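Putative fumarylpyruvate hydrolase (Burkholderia cenocepacia, PDB 4MAQ) belongs to the FAH family of beta-rich enzymes and is built as a dimer in the crystal, although its own activity remains putative. Local coordinates at residues 147-152 with 228-233; 119-124 with 138-143; 56-61 with 190-195. All coordinates share one frame; numbering follows the deposited sequence. Where two conformers were deposited one is given.

Interaction 1: residues 147-152 with 228-233; sequences PVTALR and GIATFE
R152 reaches from strand 146-153 to a classic beta bulge, I229 and A230 both opposite V226 of strand 221-226, at the start of strand 230-236. The two segments belong to different sheets of the FAH-family fold and run roughly antiparallel, held together by side chains and solvent. An arginine suits this place because its long stem can span the gap. From CB the chain first sends CG past I229 O at 3.9 Å, and CD then comes closer to the same oxygen, at 3.2 Å. A bend at chi3 (79°) turns the guanidinium so that the carbonyls of G228 and I229 lie at its edge. NH2 at the tip makes a weak hydrogen bond to G228 O, 3.0 Å long but strongly bent at 121°, while NE has a long, weak ion pair with D25. G228 has a positive phi of 84°, a backbone shape easily taken by a residue without a side chain.

Back toward the start of the segment, T149 divides its two branches between polar and apolar work. OG1 is directed back to its own chain, donating to A150 O from above the carbonyl plane, and accepts from V116 N. Alanine suits the facing position, its methyl being small enough for A230 CB to come within 3.4 Å of T149 OG1. CG2 packs on F232 CB at 3.7 Å, where the phenylalanine side chain crosses the threonine nearly at right angles before its ring passes on to V118 and I89. Between these anchors a single water donates to A150 O at 2.9 Å and to I229 O at 3.1 Å.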
ATOM      1  N   PRO B 147      -8.099  10.342   6.293  1.00  7.47           N
ATOM      2  CA  PRO B 147      -9.413  10.439   6.921  1.00  8.38           C
ATOM      3  C   PRO B 147     -10.533  10.502   5.869  1.00  8.00           C
ATOM      4  O   PRO B 147     -10.407  11.223   4.877  1.00  8.83           O
ATOM      5  CB  PRO B 147      -9.361  11.765   7.721  1.00  9.72           C
ATOM      6  CG  PRO B 147      -7.973  12.254   7.634  1.00 12.34           C
ATOM      7  CD  PRO B 147      -7.211  11.473   6.628  1.00  8.77           C
ATOM      8  N   VAL B 148     -11.608   9.741   6.082  1.00  7.94           N
ATOM      9  CA  VAL B 148     -12.749   9.682   5.160  0.50  7.64           C
ATOM     10  C   VAL B 148     -14.039   9.749   5.989  1.00  8.18           C
ATOM     11  O   VAL B 148     -14.116   9.163   7.084  1.00 10.45           O
ATOM     12  CB  VAL B 148     -12.715   8.387   4.279  0.50  7.52           C
ATOM     13  CG1 VAL B 148     -13.898   8.309   3.312  0.50  5.90           C
ATOM     14  CG2 VAL B 148     -11.413   8.272   3.485  0.50  8.89           C
ATOM     15  N   THR B 149     -15.064  10.405   5.442  1.00  8.46           N
ATOM     16  CA  THR B 149     -16.386  10.413   6.059  1.00  8.15           C
ATOM     17  C   THR B 149     -17.067   9.064   5.938  1.00  7.80           C
ATOM     18  O   THR B 149     -16.658   8.199   5.146  1.00  8.87           O
ATOM     19  CB  THR B 149     -17.299  11.457   5.409  1.00  7.80           C
ATOM     20  OG1 THR B 149     -17.514  11.124   4.024  1.00  7.97           O
ATOM     21  CG2 THR B 149     -16.704  12.864   5.557  1.00  9.41           C
ATOM     22  N   ALA B 150     -18.169   8.894   6.667  1.00  8.74           N
ATOM     23  CA  ALA B 150     -19.074   7.825   6.335  1.00  9.30           C
ATOM     24  C   ALA B 150     -19.438   7.892   4.837  1.00  9.31           C
ATOM     25  O   ALA B 150     -19.543   8.992   4.231  1.00 11.98           O
ATOM     26  CB  ALA B 150     -20.312   7.919   7.222  1.00 11.09           C
ATOM     27  N   LEU B 151     -19.578   6.716   4.242  1.00  9.63           N
ATOM     28  CA  LEU B 151     -19.943   6.607   2.841  1.00 10.46           C
ATOM     29  C   LEU B 151     -21.445   6.573   2.643  1.00 10.40           C
ATOM     30  O   LEU B 151     -22.188   6.054   3.488  1.00 12.59           O
ATOM     31  CB  LEU B 151     -19.341   5.338   2.240  1.00 10.57           C
ATOM     32  CG  LEU B 151     -17.831   5.142   2.428  1.00  9.96           C
ATOM     33  CD1 LEU B 151     -17.426   3.857   1.728  1.00 13.72           C
ATOM     34  CD2 LEU B 151     -16.978   6.304   1.925  1.00 11.91           C
ATOM     35  N   ARG B 152     -21.877   7.106   1.500  1.00 10.35           N
ATOM     36  CA  ARG B 152     -23.266   6.968   1.055  1.00 10.47           C
ATOM     37  C   ARG B 152     -23.333   6.124  -0.205  1.00  9.58           C
ATOM     38  O   ARG B 152     -22.506   6.276  -1.113  1.00 10.60           O
ATOM     39  CB  ARG B 152     -23.895   8.330   0.797  1.00 13.01           C
ATOM     40  CG  ARG B 152     -23.995   9.199   2.041  1.00 15.77           C
ATOM     41  CD  ARG B 152     -24.708  10.489   1.710  1.00 18.91           C
ATOM     42  NE  ARG B 152     -26.123  10.211   1.672  1.00 25.78           N
ATOM     43  CZ  ARG B 152     -27.039  11.023   1.164  1.00 21.65           C
ATOM     44  NH1 ARG B 152     -28.331  10.664   1.191  1.00 22.90           N
ATOM     45  NH2 ARG B 152     -26.667  12.190   0.636  1.00 32.74           N
ATOM     46  N   GLY B 228     -23.960  17.556  -1.058  1.00 10.79           N
ATOM     47  CA  GLY B 228     -24.807  16.392  -1.284  1.00 11.84           C
ATOM     48  C   GLY B 228     -24.195  15.060  -0.886  1.00 11.44           C
ATOM     49  O   GLY B 228     -24.892  14.037  -0.867  1.00 12.93           O
ATOM     50  N   ILE B 229     -22.893  15.047  -0.564  1.00  9.61           N
ATOM     51  CA  ILE B 229     -22.229  13.787  -0.262  1.00  9.69           C
ATOM     52  C   ILE B 229     -21.974  13.659   1.243  1.00 10.61           C
ATOM     53  O   ILE B 229     -22.513  12.749   1.885  1.00 15.11           O
ATOM     54  CB  ILE B 229     -20.911  13.596  -1.072  1.00  9.85           C
ATOM     55  CG1 ILE B 229     -21.179  13.687  -2.585  1.00 10.04           C
ATOM     56  CG2 ILE B 229     -20.191  12.302  -0.686  1.00 10.89           C
ATOM     57  CD1 ILE B 229     -22.187  12.690  -3.127  1.00 10.81           C
ATOM     58  N   ALA B 230     -21.184  14.576   1.805  1.00  9.11           N
ATOM     59  CA  ALA B 230     -20.910  14.576   3.250  1.00  9.12           C
ATOM     60  C   ALA B 230     -20.234  15.866   3.632  1.00  9.48           C
ATOM     61  O   ALA B 230     -19.634  16.539   2.782  1.00  9.75           O
ATOM     62  CB  ALA B 230     -20.010  13.403   3.616  1.00 10.57           C
ATOM     63  N   THR B 231     -20.322  16.215   4.910  1.00  9.61           N
ATOM     64  CA  THR B 231     -19.419  17.195   5.496  1.00  9.46           C
ATOM     65  C   THR B 231     -18.709  16.513   6.645  1.00  9.99           C
ATOM     66  O   THR B 231     -19.118  15.432   7.084  1.00 11.50           O
ATOM     67  CB  THR B 231     -20.154  18.462   5.990  1.00 10.68           C
ATOM     68  OG1 THR B 231     -21.100  18.090   7.003  1.00 14.65           O
ATOM     69  CG2 THR B 231     -20.864  19.153   4.828  1.00 13.08           C
ATOM     70  N   PHE B 232     -17.655  17.137   7.141  1.00  9.39           N
ATOM     71  CA  PHE B 232     -16.912  16.583   8.256  1.00  9.03           C
ATOM     72  C   PHE B 232     -16.341  17.692   9.125  1.00  9.25           C
ATOM     73  O   PHE B 232     -16.219  18.876   8.697  1.00  9.08           O
ATOM     74  CB  PHE B 232     -15.772  15.652   7.801  1.00 10.32           C
ATOM     75  CG  PHE B 232     -14.679  16.356   7.071  1.00  9.04           C
ATOM     76  CD1 PHE B 232     -13.646  16.989   7.750  1.00  9.47           C
ATOM     77  CD2 PHE B 232     -14.662  16.378   5.669  1.00  9.59           C
ATOM     78  CE1 PHE B 232     -12.627  17.653   7.061  1.00  9.56           C
ATOM     79  CE2 PHE B 232     -13.647  17.043   4.975  1.00  9.62           C
ATOM     80  CZ  PHE B 232     -12.634  17.690   5.678  1.00 10.27           C
ATOM     81  N   GLU B 233     -15.969  17.280  10.336  1.00  8.43           N
ATOM     82  CA  GLU B 233     -15.279  18.148  11.296  1.00  8.22           C
ATOM     83  C   GLU B 233     -14.389  17.259  12.162  1.00  7.76           C
ATOM     84  O   GLU B 233     -14.867  16.293  12.730  1.00  9.83           O
ATOM     85  CB  GLU B 233     -16.303  18.902  12.145  1.00  9.50           C
ATOM     86  CG  GLU B 233     -15.703  19.780  13.263  1.00 10.35           C
ATOM     87  CD  GLU B 233     -16.671  20.827  13.795  1.00 10.59           C
ATOM     88  OE1 GLU B 233     -17.674  21.172  13.097  1.00 13.59           O
ATOM     89  OE2 GLU B 233     -16.442  21.327  14.918  1.00 11.36           O
TER
HETATM   90  O   HOH W   1     -21.935  10.626   4.016  1.00 23.81           O

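Interaction 2: residues 119-124 with 138-143; sequences DLTRRD and WAKGFD
D119 opens the contact with a salt bridge from OD2 to K140 NZ, 2.8 Å long, met on the syn side but out of the carboxylate plane. Its other oxygen, OD1, pairs with K64, so the carboxylate links two lysines. L120 turns to apolar packing: its CB lies 3.8 Å from F142 CZ, and its carbonyl oxygen sits obliquely by the same ring.

T121 gives K140 a second partner. Its OG1 accepts from the lysine NZ at 2.8 Å, while CG2 lies beside the A139 carbonyl oxygen, with the A139 methyl further off; threonine supplies both branches. The K140 chain bends at chi2 (-64°), which helps carry NZ to D119 OD2 and T121 OG1, two residues apart on the strand.

R122, at the N-cap of helix 123-132, buries the most surface here. Its backbone N donates to A139 O at 2.9 Å, in the carbonyl plane and on a lone pair. Its stem runs antiparallel over F142: CG sits over the ring face, 3.9 Å from the centroid, in a CH-pi contact. Guanidinium and ring planes differ by 33°, with F142 CB above the guanidinium face. The tip grips W138 O side-on, through NE at 2.9 Å and NH2 at 2.8 Å, with that oxygen exactly in the guanidinium plane. W138 O, accepting from two guanidinium N-H groups, is probably polarised by the positive charge. NH1 goes on to P80 O and to S196 O of the second subunit.

The arrangement is a strand-to-helix junction docked on a short helix end, and D119, beside E88 and E90 and bordered by K140 and K64, resembles the acidic metal-binding triad of FAH-family enzymes.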
ATOM      1  N   ASP B 119      -6.617  13.776   1.719  1.00  8.11           N
ATOM      2  CA  ASP B 119      -5.299  13.202   1.485  1.00  8.23           C
ATOM      3  C   ASP B 119      -4.337  14.027   2.339  1.00  8.52           C
ATOM      4  O   ASP B 119      -4.112  15.211   2.071  1.00 11.38           O
ATOM      5  CB  ASP B 119      -4.989  13.286  -0.014  1.00 10.47           C
ATOM      6  CG  ASP B 119      -3.547  12.917  -0.363  1.00 11.80           C
ATOM      7  OD1 ASP B 119      -2.855  12.303   0.464  1.00 12.90           O
ATOM      8  OD2 ASP B 119      -3.108  13.258  -1.485  1.00 14.32           O
ATOM      9  N   LEU B 120      -3.834  13.433   3.406  1.00  8.72           N
ATOM     10  CA  LEU B 120      -2.806  14.086   4.223  1.00  8.68           C
ATOM     11  C   LEU B 120      -1.412  13.699   3.759  1.00  8.39           C
ATOM     12  O   LEU B 120      -1.181  12.545   3.424  1.00  9.18           O
ATOM     13  CB  LEU B 120      -2.997  13.737   5.709  1.00  8.76           C
ATOM     14  CG  LEU B 120      -4.308  14.234   6.334  1.00  7.99           C
ATOM     15  CD1 LEU B 120      -4.459  13.698   7.747  1.00  9.44           C
ATOM     16  CD2 LEU B 120      -4.337  15.757   6.354  1.00  9.36           C
ATOM     17  N   THR B 121      -0.499  14.666   3.802  1.00  8.59           N
ATOM     18  CA  THR B 121       0.857  14.473   3.299  1.00  9.25           C
ATOM     19  C   THR B 121       1.896  14.986   4.270  1.00  8.87           C
ATOM     20  O   THR B 121       1.764  16.093   4.787  1.00  8.96           O
ATOM     21  CB  THR B 121       1.078  15.262   1.992  1.00 10.38           C
ATOM     22  OG1 THR B 121       0.024  14.961   1.091  1.00 11.69           O
ATOM     23  CG2 THR B 121       2.421  14.907   1.316  1.00 11.55           C
ATOM     24  N   ARG B 122       2.952  14.207   4.484  1.00  8.76           N
ATOM     25  CA  ARG B 122       4.145  14.730   5.179  1.00  8.99           C
ATOM     26  C   ARG B 122       4.952  15.413   4.075  1.00  9.42           C
ATOM     27  O   ARG B 122       5.732  14.770   3.369  1.00 10.25           O
ATOM     28  CB  ARG B 122       4.887  13.605   5.896  1.00  8.63           C
ATOM     29  CG  ARG B 122       4.057  13.042   7.053  1.00  9.18           C
ATOM     30  CD  ARG B 122       4.857  12.093   7.944  1.00  9.83           C
ATOM     31  NE  ARG B 122       5.126  10.787   7.340  1.00  8.13           N
ATOM     32  CZ  ARG B 122       5.564   9.720   8.005  1.00  7.85           C
ATOM     33  NH1 ARG B 122       5.693   9.740   9.335  1.00  8.67           N
ATOM     34  NH2 ARG B 122       5.806   8.595   7.332  1.00  9.07           N
ATOM     35  N   ARG B 123       4.699  16.711   3.878  1.00  9.70           N
ATOM     36  CA  ARG B 123       5.151  17.437   2.680  1.00 10.36           C
ATOM     37  C   ARG B 123       6.663  17.622   2.667  1.00 10.32           C
ATOM     38  O   ARG B 123       7.274  17.627   1.604  1.00 11.38           O
ATOM     39  CB  ARG B 123       4.407  18.773   2.580  1.00 11.81           C
ATOM     40  N   ASP B 124       7.258  17.789   3.842  1.00 10.49           N
ATOM     41  CA  ASP B 124       8.712  17.826   3.936  1.00 11.26           C
ATOM     42  C   ASP B 124       9.351  16.530   3.438  1.00 11.05           C
ATOM     43  O   ASP B 124      10.304  16.565   2.645  1.00 13.06           O
ATOM     44  CB  ASP B 124       9.204  18.217   5.340  1.00 12.58           C
ATOM     45  CG  ASP B 124       8.469  17.537   6.481  1.00 12.55           C
ATOM     46  OD1 ASP B 124       7.654  16.604   6.276  1.00 11.97           O
ATOM     47  OD2 ASP B 124       8.750  17.942   7.632  1.00 16.43           O
ATOM     48  N   TRP B 138       6.542   7.129   2.451  1.00  9.16           N
ATOM     49  CA  TRP B 138       6.636   7.831   3.716  1.00  8.84           C
ATOM     50  C   TRP B 138       5.820   9.139   3.704  1.00  9.07           C
ATOM     51  O   TRP B 138       5.227   9.504   4.717  1.00  9.77           O
ATOM     52  CB  TRP B 138       8.097   8.092   4.067  1.00  9.52           C
ATOM     53  CG  TRP B 138       8.805   7.032   4.893  1.00 11.08           C
ATOM     54  CD1 TRP B 138       9.934   7.244   5.623  1.00 13.42           C
ATOM     55  CD2 TRP B 138       8.468   5.632   5.079  1.00 10.59           C
ATOM     56  NE1 TRP B 138      10.317   6.097   6.257  1.00 13.52           N
ATOM     57  CE2 TRP B 138       9.439   5.090   5.952  1.00 11.62           C
ATOM     58  CE3 TRP B 138       7.439   4.795   4.620  1.00 13.49           C
ATOM     59  CZ2 TRP B 138       9.420   3.750   6.360  1.00 13.32           C
ATOM     60  CZ3 TRP B 138       7.416   3.457   5.054  1.00 13.69           C
ATOM     61  CH2 TRP B 138       8.404   2.959   5.900  1.00 13.30           C
ATOM     62  N   ALA B 139       5.819   9.836   2.562  1.00  9.10           N
ATOM     63  CA  ALA B 139       5.117  11.106   2.439  1.00  7.97           C
ATOM     64  C   ALA B 139       3.590  10.929   2.436  1.00  8.22           C
ATOM     65  O   ALA B 139       2.874  11.804   2.928  1.00  9.33           O
ATOM     66  CB  ALA B 139       5.574  11.855   1.213  1.00  9.79           C
ATOM     67  N   LYS B 140       3.106   9.820   1.863  1.00  8.29           N
ATOM     68  CA  LYS B 140       1.698   9.717   1.511  1.00  9.04           C
ATOM     69  C   LYS B 140       0.940   8.590   2.194  1.00  9.31           C
ATOM     70  O   LYS B 140      -0.300   8.643   2.230  1.00  9.61           O
ATOM     71  CB  LYS B 140       1.567   9.504   0.006  1.00  9.30           C
ATOM     72  CG  LYS B 140       1.740  10.779  -0.835  1.00  9.95           C
ATOM     73  CD  LYS B 140       0.649  11.838  -0.578  1.00 10.23           C
ATOM     74  CE  LYS B 140       0.673  12.899  -1.688  1.00 10.23           C
ATOM     75  NZ  LYS B 140      -0.370  13.918  -1.428  1.00 12.67           N
ATOM     76  N   GLY B 141       1.655   7.575   2.692  1.00  8.78           N
ATOM     77  CA  GLY B 141       1.017   6.332   3.153  1.00  8.69           C
ATOM     78  C   GLY B 141       1.195   6.017   4.612  1.00  8.72           C
ATOM     79  O   GLY B 141       1.181   4.849   5.031  1.00 11.31           O
ATOM     80  N   PHE B 142       1.333   7.073   5.397  1.00  9.17           N
ATOM     81  CA  PHE B 142       1.610   6.974   6.825  1.00  8.48           C
ATOM     82  C   PHE B 142       0.327   6.747   7.656  1.00  8.37           C
ATOM     83  O   PHE B 142      -0.782   6.644   7.098  1.00  8.15           O
ATOM     84  CB  PHE B 142       2.401   8.226   7.280  1.00  8.80           C
ATOM     85  CG  PHE B 142       1.664   9.513   7.037  1.00  8.22           C
ATOM     86  CD1 PHE B 142       1.757  10.176   5.793  1.00  7.98           C
ATOM     87  CD2 PHE B 142       0.823  10.031   8.022  1.00  8.36           C
ATOM     88  CE1 PHE B 142       1.047  11.345   5.579  1.00  8.47           C
ATOM     89  CE2 PHE B 142       0.095  11.192   7.793  1.00  9.38           C
ATOM     90  CZ  PHE B 142       0.204  11.854   6.574  1.00  8.54           C
ATOM     91  N   ASP B 143       0.454   6.654   8.978  1.00  8.51           N
ATOM     92  CA  ASP B 143      -0.728   6.358   9.793  1.00  8.29           C
ATOM     93  C   ASP B 143      -1.752   7.467   9.735  1.00  7.58           C
ATOM     94  O   ASP B 143      -1.387   8.651   9.814  1.00  8.89           O
ATOM     95  CB  ASP B 143      -0.339   6.121  11.252  1.00  9.89           C
ATOM     96  CG  ASP B 143       0.524   4.895  11.435  1.00 10.01           C
ATOM     97  OD1 ASP B 143       0.499   3.988  10.566  1.00  9.51           O
ATOM     98  OD2 ASP B 143       1.228   4.820  12.464  1.00  9.69           O
TER

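Interaction 3: residues 56-61 with 190-195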
ATOM      1  N   ARG B  56      -5.029  16.656 -22.643  1.00 40.28           N
ATOM      2  CA  ARG B  56      -4.781  16.225 -21.265  1.00 32.76           C
ATOM      3  C   ARG B  56      -3.682  15.178 -21.227  1.00 32.38           C
ATOM      4  O   ARG B  56      -3.649  14.263 -22.062  1.00 33.30           O
ATOM      5  CB  ARG B  56      -6.028  15.609 -20.636  1.00 29.98           C
ATOM      6  CG  ARG B  56      -7.204  16.547 -20.505  1.00 31.83           C
ATOM      7  CD  ARG B  56      -8.411  15.768 -20.017  1.00 29.89           C
ATOM      8  NE  ARG B  56      -8.963  14.908 -21.060  1.00 28.28           N
ATOM      9  CZ  ARG B  56     -10.113  14.257 -20.949  1.00 22.31           C
ATOM     10  NH1 ARG B  56     -10.551  13.500 -21.948  1.00 25.74           N
ATOM     11  NH2 ARG B  56     -10.831  14.374 -19.837  1.00 19.17           N
ATOM     12  N   GLU B  57      -2.782  15.310 -20.261  1.00 25.55           N
ATOM     13  CA  GLU B  57      -1.828  14.241 -20.010  1.00 23.50           C
ATOM     14  C   GLU B  57      -2.504  13.158 -19.172  1.00 19.30           C
ATOM     15  O   GLU B  57      -3.394  13.451 -18.371  1.00 19.39           O
ATOM     16  CB  GLU B  57      -0.520  14.763 -19.378  1.00 29.12           C
ATOM     17  CG  GLU B  57      -0.461  14.869 -17.858  1.00 37.55           C
ATOM     18  CD  GLU B  57       0.945  15.164 -17.338  1.00 45.36           C
ATOM     19  OE1 GLU B  57       1.883  14.398 -17.650  1.00 48.22           O
ATOM     20  OE2 GLU B  57       1.117  16.162 -16.605  1.00 54.22           O
ATOM     21  N   PRO B  58      -2.112  11.895 -19.387  1.00 20.81           N
ATOM     22  CA  PRO B  58      -2.633  10.807 -18.571  1.00 19.23           C
ATOM     23  C   PRO B  58      -2.382  11.086 -17.084  1.00 16.52           C
ATOM     24  O   PRO B  58      -1.359  11.697 -16.724  1.00 17.59           O
ATOM     25  CB  PRO B  58      -1.816   9.598 -19.038  1.00 23.22           C
ATOM     26  CG  PRO B  58      -1.378   9.952 -20.428  1.00 24.00           C
ATOM     27  CD  PRO B  58      -1.109  11.421 -20.364  1.00 20.97           C
ATOM     28  N   PRO B  59      -3.299  10.630 -16.211  1.00 14.96           N
ATOM     29  CA  PRO B  59      -3.096  10.809 -14.773  1.00 15.43           C
ATOM     30  C   PRO B  59      -1.987   9.895 -14.260  1.00 13.86           C
ATOM     31  O   PRO B  59      -1.616   8.920 -14.912  1.00 18.92           O
ATOM     32  CB  PRO B  59      -4.428  10.350 -14.181  1.00 15.34           C
ATOM     33  CG  PRO B  59      -4.927   9.320 -15.153  1.00 16.37           C
ATOM     34  CD  PRO B  59      -4.467   9.784 -16.513  1.00 15.25           C
ATOM     35  N   PHE B  60      -1.448  10.216 -13.097  1.00 11.95           N
ATOM     36  CA  PHE B  60      -0.585   9.278 -12.364  1.00 11.63           C
ATOM     37  C   PHE B  60      -1.188   9.050 -10.985  1.00 10.04           C
ATOM     38  O   PHE B  60      -2.102   9.782 -10.568  1.00 11.74           O
ATOM     39  CB  PHE B  60       0.865   9.771 -12.299  1.00 12.16           C
ATOM     40  CG  PHE B  60       1.088  10.963 -11.405  1.00 11.96           C
ATOM     41  CD1 PHE B  60       0.958  12.268 -11.897  1.00 16.16           C
ATOM     42  CD2 PHE B  60       1.474  10.794 -10.069  1.00 13.99           C
ATOM     43  CE1 PHE B  60       1.183  13.376 -11.063  1.00 15.31           C
ATOM     44  CE2 PHE B  60       1.705  11.904  -9.239  1.00 14.64           C
ATOM     45  CZ  PHE B  60       1.556  13.197  -9.731  1.00 14.89           C
ATOM     46  N   PHE B  61      -0.696   8.026 -10.297  1.00  9.94           N
ATOM     47  CA  PHE B  61      -1.320   7.555  -9.068  1.00  9.87           C
ATOM     48  C   PHE B  61      -0.318   7.220  -7.992  1.00  9.15           C
ATOM     49  O   PHE B  61       0.765   6.698  -8.273  1.00 11.11           O
ATOM     50  CB  PHE B  61      -2.118   6.283  -9.357  1.00 11.27           C
ATOM     51  CG  PHE B  61      -3.282   6.510 -10.277  1.00 12.25           C
ATOM     52  CD1 PHE B  61      -3.138   6.400 -11.660  1.00 14.17           C
ATOM     53  CD2 PHE B  61      -4.531   6.827  -9.755  1.00 12.77           C
ATOM     54  CE1 PHE B  61      -4.217   6.634 -12.499  1.00 14.65           C
ATOM     55  CE2 PHE B  61      -5.613   7.031 -10.590  1.00 14.44           C
ATOM     56  CZ  PHE B  61      -5.459   6.937 -11.958  1.00 16.17           C
ATOM     57  N   ILE B 190     -11.391   5.599 -13.042  1.00 10.61           N
ATOM     58  CA  ILE B 190     -11.646   4.182 -12.791  1.00 10.14           C
ATOM     59  C   ILE B 190     -11.028   3.333 -13.900  1.00 10.52           C
ATOM     60  O   ILE B 190     -10.354   2.344 -13.637  1.00 11.49           O
ATOM     61  CB  ILE B 190     -13.151   3.903 -12.683  1.00 10.45           C
ATOM     62  CG1 ILE B 190     -13.694   4.509 -11.378  1.00 10.81           C
ATOM     63  CG2 ILE B 190     -13.459   2.418 -12.826  1.00 11.94           C
ATOM     64  CD1 ILE B 190     -15.199   4.576 -11.328  1.00 12.32           C
ATOM     65  N   ALA B 191     -11.294   3.692 -15.153  1.00 10.50           N
ATOM     66  CA  ALA B 191     -10.729   2.971 -16.296  1.00 10.88           C
ATOM     67  C   ALA B 191      -9.187   2.881 -16.226  1.00 11.28           C
ATOM     68  O   ALA B 191      -8.614   1.799 -16.406  1.00 12.11           O
ATOM     69  CB  ALA B 191     -11.188   3.619 -17.603  1.00 11.86           C
ATOM     70  N   TYR B 192      -8.527   4.005 -15.937  1.00 11.48           N
ATOM     71  CA  TYR B 192      -7.076   4.048 -15.850  1.00 11.27           C
ATOM     72  C   TYR B 192      -6.547   3.120 -14.739  1.00 11.23           C
ATOM     73  O   TYR B 192      -5.600   2.346 -14.971  1.00 13.24           O
ATOM     74  CB  TYR B 192      -6.609   5.477 -15.592  1.00 13.01           C
ATOM     75  CG  TYR B 192      -6.282   6.267 -16.831  1.00 13.82           C
ATOM     76  CD1 TYR B 192      -5.163   5.940 -17.578  1.00 17.79           C
ATOM     77  CD2 TYR B 192      -7.080   7.328 -17.255  1.00 16.09           C
ATOM     78  CE1 TYR B 192      -4.824   6.640 -18.713  1.00 18.80           C
ATOM     79  CE2 TYR B 192      -6.759   8.045 -18.407  1.00 20.16           C
ATOM     80  CZ  TYR B 192      -5.624   7.691 -19.135  1.00 22.91           C
ATOM     81  OH  TYR B 192      -5.237   8.360 -20.279  1.00 26.25           O
ATOM     82  N   VAL B 193      -7.167   3.150 -13.556  1.00  9.94           N
ATOM     83  CA  VAL B 193      -6.672   2.268 -12.490  1.00  9.21           C
ATOM     84  C   VAL B 193      -6.820   0.813 -12.943  1.00  9.05           C
ATOM     85  O   VAL B 193      -5.904  -0.001 -12.764  1.00 10.32           O
ATOM     86  CB  VAL B 193      -7.400   2.466 -11.139  1.00 10.09           C
ATOM     87  CG1 VAL B 193      -6.985   1.385 -10.133  1.00 10.66           C
ATOM     88  CG2 VAL B 193      -7.115   3.858 -10.574  1.00 11.54           C
ATOM     89  N   SER B 194      -7.951   0.499 -13.578  1.00  9.80           N
ATOM     90  CA  SER B 194      -8.243  -0.880 -13.999  1.00 10.12           C
ATOM     91  C   SER B 194      -7.332  -1.411 -15.109  1.00  9.88           C
ATOM     92  O   SER B 194      -7.377  -2.597 -15.410  1.00 11.22           O
ATOM     93  CB  SER B 194      -9.701  -0.994 -14.462  1.00 11.29           C
ATOM     94  OG  SER B 194      -9.865  -0.487 -15.783  1.00 11.19           O
ATOM     95  N   ARG B 195      -6.530  -0.542 -15.729  1.00 10.25           N
ATOM     96  CA  ARG B 195      -5.572  -0.993 -16.732  1.00 10.43           C
ATOM     97  C   ARG B 195      -4.207  -1.298 -16.099  1.00 10.66           C
ATOM     98  O   ARG B 195      -3.354  -1.876 -16.754  1.00 12.09           O
ATOM     99  CB  ARG B 195      -5.458   0.020 -17.889  1.00 13.07           C
ATOM    100  CG  ARG B 195      -6.752   0.109 -18.691  1.00 16.08           C
ATOM    101  CD  ARG B 195      -6.600   0.892 -19.982  1.00 19.25           C
ATOM    102  NE  ARG B 195      -6.428   2.328 -19.782  1.00 26.15           N
ATOM    103  CZ  ARG B 195      -7.405   3.232 -19.898  1.00 32.20           C
ATOM    104  NH1 ARG B 195      -8.646   2.864 -20.193  1.00 39.60           N
ATOM    105  NH2 ARG B 195      -7.140   4.517 -19.708  1.00 34.76           N
TER
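P59 lays its ring on the face of Y192, with CD 3.5 Å from the centroid of the tyrosine ring and only 14° off the ring normal: a well-centred CH-pi contact. Proline suits the place, since its compact, puckered ring presents CG and CD to the aromatic face, and CD, bonded to the amide nitrogen, carries slightly positive hydrogens. CG adds to the cover, 3.6 Å from Y192 CD2. At the far end of the tyrosine, P58 CB approaches OH at 3.8 Å, so successive prolines follow the ring toward its hydroxyl.

The root of Y192 meets F61, whose CE1 is 4.1 Å from Y192 CB, the two side chains crossing near a right angle. F61 also reaches V193, with CE2 3.5 Å from V193 CG2. In the valine, chi1 of 172° sets CG1 anti to the backbone N, which leaves CG2 beside that nitrogen and anti to the carbonyl carbon, where it meets the phenylalanine ring obliquely.

The next shell brackets the tyrosine. R195, close behind it on the helix, bends back so that NH2 stands 3.2 Å above the centre of the Y192 ring, on the face opposite P59. W184 packs edge-to-face against the tyrosine, touches P59, binds E57 O through NE1 and receives R56 in a cation-pi contact. The other neighbours of F61 include V39 and, from the second subunit, W138, whose ring meets it at about 15°.

The loop that leads into strand 61-64 is thus packed on helix 186-196 by CH-pi and apolar contacts, and Y192 is an electron-rich plate between a proline CD and an arginine nitrogen, both of which would probably be attracted to its pi cloud.

From the N terminus, the loop at 56-61 opens interaction 3, whose partner segment 190-195, on helix 186-196, begins 129 residues after the loop segment ends. Within that span interaction 2 is nested complete: 119-124 and 138-143 close a short excursion through helix 123-132. Strand 146-153 follows and opens interaction 1, which closes only at 228-233, after interaction 3 has closed, so interactions 1 and 3 cross. Interactions 1 and 2 run in series yet touch, P147 CD lying 3.7 Å from L120 CD1, on neighbouring strands of one sheet. Interaction 1 joins that sheet to the one containing strand 230-236; interaction 3 ties the loop before strand 61-64 to helix 186-196. Interactions 2 and 3 both reach the other subunit.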